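Local coordinates for trehalose monomycolate exporter MmpL3 (Mycobacterium tuberculosis, PDB 7NVH), which exports trehalose monomycolate, a trehalose ester of mycolic acid, across the mycobacterial inner membrane as a transporter of the RND permease superfamily, at residues Ala188-Leu196 with Ile680-Phe688. Numbering follows the deposited sequence.
Sequences ALPLVAVVL and IVAVVAGAF
Two transmembrane helices of the RND-type membrane domain, one in each of the chain's two MMPL family regions, pack antiparallel where Ala-188, Val-192 and Val-195 meet Ile-680, Val-683, Val-684 and Ala-687. The axes of 188-196 and 680-688 come within 9.4 Å at 165°; the side chains that meet are all apolar, and no hydrogen bond joins the two segments. At one end two alanines face each other, Ala-188 CB lying 3.6 Å from Ala-687 CB, both CB atoms directed at the partner helix. One turn along, Val-683 pushes CG1 between Leu-191 and Val-192. With chi1 at 167°, this methyl lies anti to the backbone N and reaches Leu-191 CD2 at 3.6 Å and Val-192 CG2 at 3.9 Å. The Val-192 and Val-683 side chains run past each other in opposite senses, while Val-192 CG2 also rests 4.0 Å from Val-684 CG2. At the other end the outer part of Ile-680, extended at chi2 176°, comes close to helix 188-196. Its CG1 touches Val-195 CG1 at 3.9 Å, and its CD1 meets the branch point of Leu-196, CG, at 3.9 Å, the two side chains nearly perpendicular. Leu-191 lies on the surface at one margin of the pair, whereas helix 248-265 covers another flank through Ile-250, which touches both Val-192 and Ile-680; Leu-196 continues the packing onto Leu-254 and onto helix 203-227, and helix 694-726 lies against Val-681 and Ala-685.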
ATOM      1  N   ALA A 188       4.445 -18.841  -1.816  1.00 56.36           N
ATOM      2  CA  ALA A 188       3.003 -18.740  -1.655  1.00 56.36           C
ATOM      3  C   ALA A 188       2.246 -19.408  -2.793  1.00 56.36           C
ATOM      4  O   ALA A 188       1.238 -20.076  -2.555  1.00 56.36           O
ATOM      5  CB  ALA A 188       2.583 -17.271  -1.541  1.00 56.36           C
ATOM      6  N   LEU A 189       2.714 -19.240  -4.027  1.00 56.33           N
ATOM      7  CA  LEU A 189       2.045 -19.880  -5.157  1.00 56.33           C
ATOM      8  C   LEU A 189       2.015 -21.399  -5.035  1.00 56.33           C
ATOM      9  O   LEU A 189       0.933 -21.984  -5.213  1.00 56.33           O
ATOM     10  CB  LEU A 189       2.702 -19.427  -6.466  1.00 56.33           C
ATOM     11  CG  LEU A 189       1.891 -19.649  -7.741  1.00 56.33           C
ATOM     12  CD1 LEU A 189       0.440 -19.264  -7.521  1.00 56.33           C
ATOM     13  CD2 LEU A 189       2.487 -18.861  -8.894  1.00 56.33           C
ATOM     14  N   PRO A 190       3.118 -22.097  -4.735  1.00 55.63           N
ATOM     15  CA  PRO A 190       2.992 -23.548  -4.523  1.00 55.63           C
ATOM     16  C   PRO A 190       2.179 -23.901  -3.292  1.00 55.63           C
ATOM     17  O   PRO A 190       1.428 -24.884  -3.313  1.00 55.63           O
ATOM     18  CB  PRO A 190       4.449 -24.011  -4.401  1.00 55.63           C
ATOM     19  CG  PRO A 190       5.179 -22.815  -3.944  1.00 55.63           C
ATOM     20  CD  PRO A 190       4.523 -21.665  -4.633  1.00 55.63           C
ATOM     21  N   LEU A 191       2.296 -23.123  -2.215  1.00 53.80           N
ATOM     22  CA  LEU A 191       1.496 -23.390  -1.026  1.00 53.80           C
ATOM     23  C   LEU A 191       0.013 -23.144  -1.270  1.00 53.80           C
ATOM     24  O   LEU A 191      -0.822 -23.927  -0.801  1.00 53.80           O
ATOM     25  CB  LEU A 191       2.000 -22.541   0.138  1.00 53.80           C
ATOM     26  CG  LEU A 191       1.412 -22.849   1.511  1.00 53.80           C
ATOM     27  CD1 LEU A 191       1.715 -24.285   1.892  1.00 53.80           C
ATOM     28  CD2 LEU A 191       1.977 -21.899   2.551  1.00 53.80           C
ATOM     29  N   VAL A 192      -0.332 -22.089  -2.008  1.00 53.41           N
ATOM     30  CA  VAL A 192      -1.720 -21.889  -2.404  1.00 53.41           C
ATOM     31  C   VAL A 192      -2.185 -23.016  -3.316  1.00 53.41           C
ATOM     32  O   VAL A 192      -3.342 -23.442  -3.240  1.00 53.41           O
ATOM     33  CB  VAL A 192      -1.893 -20.511  -3.067  1.00 53.41           C
ATOM     34  CG1 VAL A 192      -3.201 -20.438  -3.832  1.00 53.41           C
ATOM     35  CG2 VAL A 192      -1.842 -19.416  -2.018  1.00 53.41           C
ATOM     36  N   ALA A 193      -1.305 -23.529  -4.178  1.00 52.97           N
ATOM     37  CA  ALA A 193      -1.675 -24.663  -5.016  1.00 52.97           C
ATOM     38  C   ALA A 193      -1.988 -25.893  -4.176  1.00 52.97           C
ATOM     39  O   ALA A 193      -2.940 -26.625  -4.466  1.00 52.97           O
ATOM     40  CB  ALA A 193      -0.557 -24.964  -6.014  1.00 52.97           C
ATOM     41  N   VAL A 194      -1.197 -26.141  -3.131  1.00 52.71           N
ATOM     42  CA  VAL A 194      -1.465 -27.281  -2.258  1.00 52.71           C
ATOM     43  C   VAL A 194      -2.770 -27.083  -1.494  1.00 52.71           C
ATOM     44  O   VAL A 194      -3.548 -28.027  -1.312  1.00 52.71           O
ATOM     45  CB  VAL A 194      -0.283 -27.527  -1.304  1.00 52.71           C
ATOM     46  CG1 VAL A 194      -0.548 -28.753  -0.454  1.00 52.71           C
ATOM     47  CG2 VAL A 194       0.994 -27.720  -2.093  1.00 52.71           C
ATOM     48  N   VAL A 195      -3.032 -25.856  -1.038  1.00 51.96           N
ATOM     49  CA  VAL A 195      -4.299 -25.576  -0.363  1.00 51.96           C
ATOM     50  C   VAL A 195      -5.471 -25.836  -1.302  1.00 51.96           C
ATOM     51  O   VAL A 195      -6.478 -26.446  -0.916  1.00 51.96           O
ATOM     52  CB  VAL A 195      -4.314 -24.134   0.173  1.00 51.96           C
ATOM     53  CG1 VAL A 195      -5.708 -23.756   0.634  1.00 51.96           C
ATOM     54  CG2 VAL A 195      -3.322 -23.985   1.310  1.00 51.96           C
ATOM     55  N   LEU A 196      -5.357 -25.378  -2.550  1.00 51.99           N
ATOM     56  CA  LEU A 196      -6.409 -25.597  -3.535  1.00 51.99           C
ATOM     57  C   LEU A 196      -6.590 -27.073  -3.846  1.00 51.99           C
ATOM     58  O   LEU A 196      -7.718 -27.526  -4.064  1.00 51.99           O
ATOM     59  CB  LEU A 196      -6.093 -24.822  -4.811  1.00 51.99           C
ATOM     60  CG  LEU A 196      -6.493 -23.351  -4.810  1.00 51.99           C
ATOM     61  CD1 LEU A 196      -5.788 -22.607  -5.918  1.00 51.99           C
ATOM     62  CD2 LEU A 196      -7.985 -23.239  -4.977  1.00 51.99           C
ATOM     63  N   ILE A 680      -6.244 -18.965   1.849  1.00 52.34           N
ATOM     64  CA  ILE A 680      -5.492 -18.593   0.655  1.00 52.34           C
ATOM     65  C   ILE A 680      -4.988 -17.161   0.769  1.00 52.34           C
ATOM     66  O   ILE A 680      -3.806 -16.875   0.529  1.00 52.34           O
ATOM     67  CB  ILE A 680      -6.357 -18.790  -0.602  1.00 52.34           C
ATOM     68  CG1 ILE A 680      -6.326 -20.254  -1.038  1.00 52.34           C
ATOM     69  CG2 ILE A 680      -5.887 -17.883  -1.726  1.00 52.34           C
ATOM     70  CD1 ILE A 680      -7.219 -20.557  -2.212  1.00 52.34           C
ATOM     71  N   VAL A 681      -5.870 -16.238   1.155  1.00 53.00           N
ATOM     72  CA  VAL A 681      -5.434 -14.850   1.274  1.00 53.00           C
ATOM     73  C   VAL A 681      -4.477 -14.680   2.445  1.00 53.00           C
ATOM     74  O   VAL A 681      -3.563 -13.852   2.387  1.00 53.00           O
ATOM     75  CB  VAL A 681      -6.636 -13.900   1.391  1.00 53.00           C
ATOM     76  CG1 VAL A 681      -6.176 -12.463   1.242  1.00 53.00           C
ATOM     77  CG2 VAL A 681      -7.645 -14.220   0.328  1.00 53.00           C
ATOM     78  N   ALA A 682      -4.655 -15.451   3.519  1.00 52.66           N
ATOM     79  CA  ALA A 682      -3.720 -15.387   4.633  1.00 52.66           C
ATOM     80  C   ALA A 682      -2.330 -15.835   4.207  1.00 52.66           C
ATOM     81  O   ALA A 682      -1.334 -15.222   4.590  1.00 52.66           O
ATOM     82  CB  ALA A 682      -4.225 -16.239   5.796  1.00 52.66           C
ATOM     83  N   VAL A 683      -2.245 -16.900   3.409  1.00 52.70           N
ATOM     84  CA  VAL A 683      -0.952 -17.347   2.898  1.00 52.70           C
ATOM     85  C   VAL A 683      -0.339 -16.287   1.993  1.00 52.70           C
ATOM     86  O   VAL A 683       0.857 -15.979   2.091  1.00 52.70           O
ATOM     87  CB  VAL A 683      -1.103 -18.693   2.167  1.00 52.70           C
ATOM     88  CG1 VAL A 683       0.143 -19.000   1.365  1.00 52.70           C
ATOM     89  CG2 VAL A 683      -1.382 -19.803   3.162  1.00 52.70           C
ATOM     90  N   VAL A 684      -1.149 -15.709   1.103  1.00 54.38           N
ATOM     91  CA  VAL A 684      -0.631 -14.706   0.176  1.00 54.38           C
ATOM     92  C   VAL A 684      -0.099 -13.497   0.936  1.00 54.38           C
ATOM     93  O   VAL A 684       0.971 -12.966   0.616  1.00 54.38           O
ATOM     94  CB  VAL A 684      -1.715 -14.306  -0.840  1.00 54.38           C
ATOM     95  CG1 VAL A 684      -1.312 -13.044  -1.577  1.00 54.38           C
ATOM     96  CG2 VAL A 684      -1.959 -15.438  -1.820  1.00 54.38           C
ATOM     97  N   ALA A 685      -0.829 -13.048   1.958  1.00 55.26           N
ATOM     98  CA  ALA A 685      -0.392 -11.884   2.722  1.00 55.26           C
ATOM     99  C   ALA A 685       0.793 -12.216   3.619  1.00 55.26           C
ATOM    100  O   ALA A 685       1.692 -11.386   3.796  1.00 55.26           O
ATOM    101  CB  ALA A 685      -1.554 -11.331   3.543  1.00 55.26           C
ATOM    102  N   GLY A 686       0.820 -13.418   4.199  1.00 55.09           N
ATOM    103  CA  GLY A 686       1.939 -13.823   5.027  1.00 55.09           C
ATOM    104  C   GLY A 686       3.222 -14.016   4.259  1.00 55.09           C
ATOM    105  O   GLY A 686       4.305 -13.894   4.840  1.00 55.09           O
ATOM    106  N   ALA A 687       3.130 -14.324   2.965  1.00 55.42           N
ATOM    107  CA  ALA A 687       4.321 -14.277   2.128  1.00 55.42           C
ATOM    108  C   ALA A 687       4.885 -12.867   2.061  1.00 55.42           C
ATOM    109  O   ALA A 687       6.093 -12.687   1.876  1.00 55.42           O
ATOM    110  CB  ALA A 687       4.005 -14.793   0.726  1.00 55.42           C
ATOM    111  N   PHE A 688       4.028 -11.858   2.209  1.00 56.69           N
ATOM    112  CA  PHE A 688       4.438 -10.463   2.203  1.00 56.69           C
ATOM    113  C   PHE A 688       4.629  -9.885   3.599  1.00 56.69           C
ATOM    114  O   PHE A 688       5.186  -8.791   3.724  1.00 56.69           O
ATOM    115  CB  PHE A 688       3.414  -9.620   1.440  1.00 56.69           C
ATOM    116  CG  PHE A 688       3.534  -9.726  -0.052  1.00 56.69           C
ATOM    117  CD1 PHE A 688       2.646 -10.500  -0.775  1.00 56.69           C
ATOM    118  CD2 PHE A 688       4.527  -9.047  -0.732  1.00 56.69           C
ATOM    119  CE1 PHE A 688       2.748 -10.598  -2.146  1.00 56.69           C
ATOM    120  CE2 PHE A 688       4.633  -9.140  -2.104  1.00 56.69           C
ATOM    121  CZ  PHE A 688       3.743  -9.917  -2.811  1.00 56.69           C
TER